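Local coordinates for protein aldo-keto Reductase, OXIDOREDUCTASE (Salmonella typhimurium, PDB 5T79) that probably reduces aldehydes such as 3-hydroxybutanal to alcohols with NADPH, as an aldo-keto reductase built on a TIM barrel, at residues T40-S45 with G78-E83; L190-K195 with E200-D205; Y196-R201 with A322-I327. All blocks are in the same frame, centred on the assembly; numbering follows the deposited sequence.

Contact 1: T40-S45 with G78-E83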
# COMPACT_ATOMS: atom_id res chain seq x y z
N THR A 40 18.51 8.42 -2.19
CA THR A 40 18.79 7.71 -0.94
C THR A 40 19.83 6.63 -1.28
O THR A 40 20.18 6.49 -2.45
CB THR A 40 17.49 7.21 -0.27
OG1 THR A 40 16.70 6.55 -1.23
CG2 THR A 40 16.66 8.34 0.35
N ARG A 41 20.41 5.97 -0.27
CA ARG A 41 21.48 4.98 -0.51
C ARG A 41 20.89 3.61 -0.77
O ARG A 41 20.02 3.17 -0.02
CB ARG A 41 22.43 4.93 0.68
CG ARG A 41 23.12 6.25 0.95
CD ARG A 41 23.84 6.21 2.28
NE ARG A 41 24.54 7.47 2.55
CZ ARG A 41 24.08 8.42 3.36
NH1 ARG A 41 22.89 8.29 3.95
NH2 ARG A 41 24.79 9.52 3.57
N VAL A 42 21.38 2.92 -1.82
CA VAL A 42 20.91 1.58 -2.18
C VAL A 42 21.24 0.60 -1.03
O VAL A 42 20.43 -0.29 -0.77
CB VAL A 42 21.44 1.11 -3.56
CG1 VAL A 42 21.27 -0.41 -3.77
CG2 VAL A 42 20.72 1.86 -4.68
N GLU A 43 22.34 0.82 -0.28
CA GLU A 43 22.66 -0.01 0.89
C GLU A 43 21.46 -0.03 1.87
O GLU A 43 21.10 -1.09 2.39
CB GLU A 43 23.92 0.53 1.57
CG GLU A 43 24.14 0.16 3.02
CD GLU A 43 25.17 1.03 3.73
OE1 GLU A 43 25.06 2.28 3.67
OE2 GLU A 43 26.10 0.45 4.34
N ASN A 44 20.84 1.15 2.10
CA ASN A 44 19.69 1.27 3.00
C ASN A 44 18.45 0.63 2.38
O ASN A 44 17.76 -0.11 3.09
CB ASN A 44 19.42 2.72 3.37
CG ASN A 44 18.29 2.85 4.36
OD1 ASN A 44 18.26 2.20 5.42
ND2 ASN A 44 17.28 3.63 3.99
N SER A 45 18.16 0.89 1.08
CA SER A 45 17.02 0.28 0.37
C SER A 45 17.07 -1.25 0.48
O SER A 45 16.07 -1.92 0.77
CB SER A 45 17.06 0.68 -1.11
OG SER A 45 16.91 2.08 -1.23
N GLY A 78 14.27 -3.65 -8.96
CA GLY A 78 14.65 -4.63 -9.99
C GLY A 78 16.06 -5.18 -9.78
O GLY A 78 16.27 -6.39 -9.83
N ARG A 79 17.03 -4.29 -9.50
CA ARG A 79 18.42 -4.70 -9.24
C ARG A 79 18.51 -5.55 -7.95
O ARG A 79 19.18 -6.60 -7.97
CB ARG A 79 19.33 -3.45 -9.09
CG ARG A 79 20.79 -3.80 -8.80
CD ARG A 79 21.63 -2.58 -8.51
NE ARG A 79 22.87 -2.93 -7.80
CZ ARG A 79 23.60 -2.05 -7.11
NH1 ARG A 79 23.24 -0.78 -7.05
NH2 ARG A 79 24.71 -2.44 -6.50
N ILE A 80 17.88 -5.10 -6.85
CA ILE A 80 17.93 -5.81 -5.56
C ILE A 80 17.24 -7.18 -5.72
O ILE A 80 17.73 -8.18 -5.18
CB ILE A 80 17.36 -4.98 -4.39
CG1 ILE A 80 18.26 -3.73 -4.15
CG2 ILE A 80 17.23 -5.82 -3.09
CD1 ILE A 80 17.54 -2.56 -3.42
N LEU A 81 16.13 -7.22 -6.46
CA LEU A 81 15.42 -8.48 -6.74
C LEU A 81 16.36 -9.48 -7.45
O LEU A 81 16.46 -10.63 -7.02
CB LEU A 81 14.15 -8.23 -7.58
CG LEU A 81 13.52 -9.46 -8.25
CD1 LEU A 81 12.86 -10.39 -7.24
CD2 LEU A 81 12.52 -9.04 -9.27
N GLN A 82 17.06 -9.02 -8.52
CA GLN A 82 17.98 -9.87 -9.29
C GLN A 82 19.15 -10.35 -8.41
O GLN A 82 19.54 -11.51 -8.48
CB GLN A 82 18.52 -9.07 -10.50
CG GLN A 82 19.57 -9.80 -11.37
CD GLN A 82 19.04 -10.96 -12.18
OE1 GLN A 82 17.90 -10.97 -12.66
NE2 GLN A 82 19.89 -11.96 -12.41
N GLU A 83 19.69 -9.45 -7.58
CA GLU A 83 20.87 -9.78 -6.78
C GLU A 83 20.56 -10.65 -5.58
O GLU A 83 21.36 -11.55 -5.27
CB GLU A 83 21.57 -8.50 -6.29
CG GLU A 83 22.26 -7.72 -7.41
CD GLU A 83 22.86 -6.38 -7.05
OE1 GLU A 83 22.61 -5.88 -5.92
OE2 GLU A 83 23.55 -5.80 -7.91

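Contact 2: L190-K195 with E200-D205. With NDP (NADPH dihydro-nicotinamide-adenine-dinucleotide phosphate), chain E.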
# COMPACT_ATOMS: atom_id res chain seq x y z
N LEU A 190 -9.20 -7.40 -7.62
CA LEU A 190 -8.68 -8.05 -6.41
C LEU A 190 -8.77 -7.14 -5.19
O LEU A 190 -9.08 -7.60 -4.08
CB LEU A 190 -7.19 -8.48 -6.60
CG LEU A 190 -6.51 -9.11 -5.36
CD1 LEU A 190 -7.07 -10.48 -5.06
CD2 LEU A 190 -4.97 -9.22 -5.52
N ILE A 191 -8.41 -5.85 -5.38
CA ILE A 191 -8.15 -4.96 -4.27
C ILE A 191 -8.37 -3.49 -4.60
O ILE A 191 -8.29 -3.06 -5.75
CB ILE A 191 -6.64 -5.23 -3.86
CG1 ILE A 191 -6.26 -4.59 -2.48
CG2 ILE A 191 -5.62 -4.82 -4.98
CD1 ILE A 191 -4.95 -5.19 -1.87
N HIS A 192 -8.58 -2.72 -3.53
CA HIS A 192 -8.68 -1.27 -3.56
C HIS A 192 -7.64 -0.74 -2.62
O HIS A 192 -7.51 -1.23 -1.49
CB HIS A 192 -10.09 -0.82 -3.13
CG HIS A 192 -10.35 0.65 -3.31
ND1 HIS A 192 -9.55 1.62 -2.71
CD2 HIS A 192 -11.35 1.27 -3.97
CE1 HIS A 192 -10.09 2.79 -3.03
NE2 HIS A 192 -11.17 2.63 -3.79
N GLN A 193 -6.88 0.27 -3.07
CA GLN A 193 -5.89 0.92 -2.25
C GLN A 193 -6.33 2.36 -1.96
O GLN A 193 -6.04 3.27 -2.75
CB GLN A 193 -4.51 0.88 -2.90
CG GLN A 193 -3.42 1.54 -2.03
CD GLN A 193 -2.03 1.35 -2.58
OE1 GLN A 193 -1.29 2.30 -2.68
NE2 GLN A 193 -1.64 0.12 -2.93
N PRO A 194 -7.00 2.58 -0.81
CA PRO A 194 -7.38 3.94 -0.42
C PRO A 194 -6.44 4.53 0.63
O PRO A 194 -5.80 3.78 1.39
CB PRO A 194 -8.75 3.73 0.24
CG PRO A 194 -8.62 2.34 0.93
CD PRO A 194 -7.50 1.58 0.16
N LYS A 195 -6.45 5.87 0.77
CA LYS A 195 -5.76 6.51 1.88
C LYS A 195 -6.62 6.30 3.12
O LYS A 195 -7.83 6.56 3.06
CB LYS A 195 -5.56 8.01 1.59
CG LYS A 195 -4.72 8.73 2.61
CD LYS A 195 -4.55 10.20 2.21
CE LYS A 195 -3.17 10.48 1.67
NZ LYS A 195 -3.07 11.83 1.04
N GLU A 200 -7.62 10.37 8.45
CA GLU A 200 -8.30 10.35 7.15
C GLU A 200 -9.25 9.19 7.12
O GLU A 200 -8.86 8.08 6.76
CB GLU A 200 -7.28 10.29 5.98
CG GLU A 200 -7.94 10.41 4.61
CD GLU A 200 -8.94 11.56 4.53
OE1 GLU A 200 -8.48 12.72 4.52
OE2 GLU A 200 -10.17 11.29 4.62
N ARG A 201 -10.52 9.44 7.49
CA ARG A 201 -11.48 8.35 7.67
C ARG A 201 -12.59 8.27 6.59
O ARG A 201 -13.63 7.65 6.85
CB ARG A 201 -12.13 8.50 9.08
CG ARG A 201 -11.09 8.41 10.20
CD ARG A 201 -11.71 8.64 11.57
NE ARG A 201 -12.59 7.53 11.96
CZ ARG A 201 -13.09 7.37 13.17
NH1 ARG A 201 -12.82 8.25 14.13
NH2 ARG A 201 -13.87 6.33 13.44
N TRP A 202 -12.36 8.82 5.39
CA TRP A 202 -13.37 8.83 4.33
C TRP A 202 -13.89 7.43 3.94
O TRP A 202 -15.06 7.31 3.60
CB TRP A 202 -12.86 9.56 3.07
CG TRP A 202 -11.88 8.79 2.23
CD1 TRP A 202 -10.52 8.80 2.34
CD2 TRP A 202 -12.19 7.96 1.10
NE1 TRP A 202 -9.96 8.00 1.38
CE2 TRP A 202 -10.96 7.46 0.61
CE3 TRP A 202 -13.38 7.55 0.48
CZ2 TRP A 202 -10.89 6.58 -0.48
CZ3 TRP A 202 -13.31 6.66 -0.58
CH2 TRP A 202 -12.08 6.19 -1.06
N VAL A 203 -13.04 6.38 3.99
CA VAL A 203 -13.45 5.00 3.59
C VAL A 203 -14.57 4.48 4.49
O VAL A 203 -15.26 3.54 4.09
CB VAL A 203 -12.29 3.98 3.55
CG1 VAL A 203 -11.21 4.41 2.58
CG2 VAL A 203 -11.69 3.74 4.94
N GLU A 204 -14.72 5.05 5.72
CA GLU A 204 -15.77 4.62 6.66
C GLU A 204 -17.14 5.16 6.26
O GLU A 204 -18.14 4.80 6.91
CB GLU A 204 -15.44 5.04 8.10
CG GLU A 204 -14.14 4.46 8.63
CD GLU A 204 -13.84 4.90 10.05
OE1 GLU A 204 -14.66 5.65 10.63
OE2 GLU A 204 -12.75 4.56 10.57
N ASP A 205 -17.22 5.97 5.18
CA ASP A 205 -18.50 6.53 4.71
C ASP A 205 -19.17 5.66 3.63
O ASP A 205 -20.10 6.13 2.97
CB ASP A 205 -18.34 7.97 4.19
CG ASP A 205 -17.79 8.98 5.20
OD1 ASP A 205 -17.96 8.75 6.41
OD2 ASP A 205 -17.22 10.00 4.76
PA NDP E . 3.37 6.00 6.37
O1A NDP E . 3.49 4.64 6.98
O2A NDP E . 2.20 6.87 6.47
O5B NDP E . 4.60 6.95 6.80
C5B NDP E . 5.90 6.47 6.40
C4B NDP E . 6.99 7.41 6.83
O4B NDP E . 6.79 7.77 8.21
C3B NDP E . 8.39 6.80 6.73
O3B NDP E . 8.98 7.13 5.48
C2B NDP E . 9.12 7.41 7.92
O2B NDP E . 9.70 8.69 7.59
C1B NDP E . 7.99 7.62 8.94
N9A NDP E . 7.82 6.53 9.89
C8A NDP E . 7.28 5.29 9.66
N7A NDP E . 7.25 4.51 10.72
C5A NDP E . 7.80 5.30 11.72
C6A NDP E . 8.11 5.04 13.07
N6A NDP E . 7.77 3.92 13.71
N1A NDP E . 8.75 6.01 13.77
C2A NDP E . 9.00 7.18 13.16
N3A NDP E . 8.73 7.55 11.90
C4A NDP E . 8.15 6.55 11.23
O3 NDP E . 3.54 5.56 4.85
PN NDP E . 3.46 6.53 3.58
O1N NDP E . 4.91 6.70 3.31
O2N NDP E . 2.58 7.75 3.79
O5D NDP E . 2.70 5.78 2.36
C5D NDP E . 2.51 4.34 2.50
C4D NDP E . 2.67 3.64 1.17
O4D NDP E . 1.45 3.79 0.41
C3D NDP E . 3.77 4.15 0.26
O3D NDP E . 5.03 3.60 0.63
C2D NDP E . 3.26 3.75 -1.14
O2D NDP E . 3.61 2.46 -1.63
C1D NDP E . 1.74 3.89 -0.97
N1N NDP E . 1.21 5.19 -1.42
C2N NDP E . 0.25 5.15 -2.43
C3N NDP E . -0.32 6.26 -2.93
C7N NDP E . -1.55 6.12 -3.80
O7N NDP E . -1.98 7.18 -4.27
N7N NDP E . -2.09 4.94 -4.07
C4N NDP E . 0.24 7.61 -2.57
C5N NDP E . 1.05 7.56 -1.32
C6N NDP E . 1.52 6.44 -0.82
P2B NDP E . 11.18 9.24 7.93
O1X NDP E . 12.06 9.54 6.78
O2X NDP E . 10.84 10.48 8.76
O3X NDP E . 11.77 8.21 8.89
O HOH W 1 -10.06 6.74 4.65

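Contact 3: Y196-R201 with A322-I327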
# COMPACT_ATOMS: atom_id res chain seq x y z
N TYR A 196 -6.05 5.76 4.23
CA TYR A 196 -6.82 5.51 5.46
C TYR A 196 -5.92 5.56 6.68
O TYR A 196 -4.91 4.85 6.75
CB TYR A 196 -7.56 4.16 5.40
CG TYR A 196 -8.44 3.80 6.60
CD1 TYR A 196 -9.17 4.78 7.28
CD2 TYR A 196 -8.65 2.47 6.95
CE1 TYR A 196 -10.07 4.43 8.30
CE2 TYR A 196 -9.51 2.12 7.99
CZ TYR A 196 -10.22 3.10 8.66
OH TYR A 196 -11.09 2.72 9.65
N SER A 197 -6.30 6.40 7.65
CA SER A 197 -5.59 6.55 8.94
C SER A 197 -6.52 7.19 9.94
O SER A 197 -7.62 7.58 9.57
CB SER A 197 -4.35 7.43 8.78
OG SER A 197 -4.70 8.80 8.64
N LEU A 198 -6.05 7.38 11.19
CA LEU A 198 -6.84 8.10 12.21
C LEU A 198 -7.24 9.51 11.73
O LEU A 198 -8.30 10.02 12.10
CB LEU A 198 -6.03 8.23 13.50
CG LEU A 198 -5.93 6.96 14.35
CD1 LEU A 198 -4.68 6.97 15.22
CD2 LEU A 198 -7.14 6.84 15.27
N PHE A 199 -6.39 10.13 10.89
CA PHE A 199 -6.61 11.49 10.39
C PHE A 199 -7.30 11.53 9.02
O PHE A 199 -7.55 12.61 8.49
CB PHE A 199 -5.25 12.23 10.32
CG PHE A 199 -4.66 12.60 11.67
CD1 PHE A 199 -5.46 12.71 12.80
CD2 PHE A 199 -3.31 12.92 11.78
CE1 PHE A 199 -4.91 13.08 14.03
CE2 PHE A 199 -2.76 13.30 13.01
CZ PHE A 199 -3.58 13.40 14.13
N GLU A 200 -7.62 10.37 8.45
CA GLU A 200 -8.30 10.35 7.15
C GLU A 200 -9.25 9.19 7.12
O GLU A 200 -8.86 8.08 6.76
CB GLU A 200 -7.28 10.29 5.98
CG GLU A 200 -7.94 10.41 4.61
CD GLU A 200 -8.94 11.56 4.53
OE1 GLU A 200 -8.48 12.72 4.52
OE2 GLU A 200 -10.17 11.29 4.62
N ARG A 201 -10.52 9.44 7.49
CA ARG A 201 -11.48 8.35 7.67
C ARG A 201 -12.59 8.27 6.59
O ARG A 201 -13.63 7.65 6.85
CB ARG A 201 -12.13 8.50 9.08
CG ARG A 201 -11.09 8.41 10.20
CD ARG A 201 -11.71 8.64 11.57
NE ARG A 201 -12.59 7.53 11.96
CZ ARG A 201 -13.09 7.37 13.17
NH1 ARG A 201 -12.82 8.25 14.13
NH2 ARG A 201 -13.87 6.33 13.44
N ALA A 322 -14.09 5.22 21.66
CA ALA A 322 -14.79 6.45 22.05
C ALA A 322 -13.78 7.52 22.47
O ALA A 322 -13.92 8.68 22.09
CB ALA A 322 -15.77 6.16 23.18
N GLU A 323 -12.72 7.11 23.20
CA GLU A 323 -11.62 7.97 23.65
C GLU A 323 -10.91 8.62 22.45
O GLU A 323 -10.64 9.82 22.46
CB GLU A 323 -10.62 7.16 24.47
CG GLU A 323 -9.92 7.95 25.55
CD GLU A 323 -8.93 7.18 26.39
OE1 GLU A 323 -9.15 5.97 26.65
OE2 GLU A 323 -7.94 7.80 26.83
N ILE A 324 -10.63 7.80 21.42
CA ILE A 324 -9.97 8.18 20.16
C ILE A 324 -10.85 9.16 19.39
O ILE A 324 -10.37 10.21 19.01
CB ILE A 324 -9.63 6.91 19.33
CG1 ILE A 324 -8.42 6.18 19.95
CG2 ILE A 324 -9.35 7.27 17.84
CD1 ILE A 324 -8.12 4.73 19.43
N ASP A 325 -12.15 8.82 19.19
CA ASP A 325 -13.12 9.66 18.48
C ASP A 325 -13.27 11.02 19.14
O ASP A 325 -13.41 12.01 18.43
CB ASP A 325 -14.50 8.97 18.39
CG ASP A 325 -14.57 7.76 17.47
OD1 ASP A 325 -13.56 7.50 16.73
OD2 ASP A 325 -15.63 7.10 17.44
N ALA A 326 -13.20 11.08 20.50
CA ALA A 326 -13.28 12.34 21.25
C ALA A 326 -12.03 13.21 20.98
O ALA A 326 -12.18 14.42 20.80
CB ALA A 326 -13.44 12.07 22.75
N ILE A 327 -10.82 12.60 20.90
CA ILE A 327 -9.57 13.33 20.60
C ILE A 327 -9.66 13.91 19.18
O ILE A 327 -9.32 15.08 18.97
CB ILE A 327 -8.30 12.43 20.79
CG1 ILE A 327 -8.08 12.09 22.28
CG2 ILE A 327 -7.03 13.09 20.15
CD1 ILE A 327 -7.12 10.88 22.52
O HOH W 2 -16.29 5.95 15.06

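Contact 1: T40-S45 with G78-E83
I80 and V42 bury the most surface here, and R79, the next residue back in the helix, meets V42 beside I80. I80 reaches across with its longer branch. CG1 stands beside the backbone N and the chain runs on extended (chi2 158°), which carries the terminal CD1 to the first turn of the facing helix. I80 CD1 settles there at 4.0 Å from S45 CB and comes within 4.3 Å of V42 CG1, so one methyl touches two residues three positions apart in sequence. V42 meets I80 with CG1, the branch that lies anti to the backbone N (chi1 165°). The same methyl receives R79 on its outer side, where R79 NH1 lies 3.8 Å from V42 CG1. This is a contact of a carbon with an obliquely turned guanidinium, not a polar bond. R79 gets there as an almost fully extended chain, and its rotation is set from its own helix: R79 NE donates to E83 OE2 at 3.0 Å in a nearly straight salt bridge (172°). The acceptor lies in the guanidinium plane, although OE2 itself is approached from above the carboxylate plane. E83 OE1 is in turn salt-bridged to R46, so the carboxylate is shared between arginines of both helices. S45 contributes its CB to I80, while its OG bonds to N35 O in the preceding loop. R41 is the N-cap residue of this helix, and R41 O accepts from S45 N at 3.1 Å. Helices 42-54 and 72-85 follow barrel strands 24-31 and 59-61, which are paired in parallel; the contact joins these successive outer helices, with L49 against I80 and N76 against V42 continuing the seam.

Contact 2: L190-K195 with E200-D205
The carboxyl end of barrel strand 191-193 and the loop that follows it fold against each other here, beside the nicotinamide site, with P194 wedged against W202 and V203. P194 CB is 3.5 Å from V203 CG1, a tight pair, and 3.6 Å from W202 CZ2. V203 CG1 also lies 3.6 Å above the centre of the W202 indole, so one methyl covers a ring face while pressing on the proline. The indole is swung to this side by a first torsion that puts CG between the backbone N and carbonyl carbon (chi1 76°). H192 CE1 approaches the indole edge; its NE2 bonds to Y170 O. Further out, the aliphatic parts of K195 and E200 cross at about a right angle, CG to CG. Water 1 brings three backbone atoms together: it donates to K195 O at 2.7 Å and E200 O at 2.8 Å, and accepts from V203 N. R201 grips E204 side-on, NE and NH2 both reaching OE1. On the strand, Q193 OE1 accepts from NADPH N7N at 3.1 Å and nearly straight (169°), while D61 OD1 holds Q193 NE2. S168 and N169 also bind NADPH. With its own amide held by D61, Q193 would fix the rotation of the nicotinamide carboxamide, as in other aldo-keto reductases.

Contact 3: Y196-R201 with A322-I327
R201 and D325 form the charged part of the contact. R201 NH1 donates to D325 OD1 at 2.8 Å in a fairly straight salt bridge (163°), with the oxygen near the guanidinium plane at its edge. The carboxylate is tilted relative to the guanidinium, so that OD1 is met from above its plane (46° out of it). This is a single-bond grip, and a water completes the bridge. Water 2 accepts from R201 NH2 at 2.9 Å and donates to D325 OD2 at 2.7 Å, so both carboxylate oxygens are tied to the arginine, one directly and one through solvent. A bend at chi3 (69°) brings the guanidinium edge of R201 to D325 OD1; its NH2 also meets a sulfate ion, probably from the crystallisation liquor.

The loop side is shaped by backbone bonds. S197 to E200 is a type I beta turn, closed by E200 N to S197 O and by a return bond from S197 N to E200 O. Its start is an ST turn, with F199 N donating to S197 OG at 3.1 Å. The loop belongs to the segment between barrel strand 191-193 and helix 207-214, and helix 318-329, near the C-terminus, packs on its outer side.

The apolar part is a crossing of L198 and I324 at about a right angle. L198 CD2 presses on I324 CG2, the branch anti to its backbone N, at 3.4 Å, closer than usual for two carbons. W284 of helix 277-285 touches both side chains.

In the fold
Contacts 2 and 3 are continuous: they share E200 and R201 in the loop after strand 191-193, and Y196 OH lies 2.6 Å from E204 OE2 in a probable hydrogen bond between them. Contact 1 lies across the centre of the chain, its centre about 30 Å from that of contact 2, and joins two outer helices. Nearest the chain's centre, contact 2 combines apolar packing with a bridging water and supplies a cofactor-binding glutamine. The more peripheral contacts 1 and 3 both place an arginine beside a small apolar pair; in contact 1 its salt bridge stays within one helix, whereas in contact 3 it crosses to the C-terminal helix.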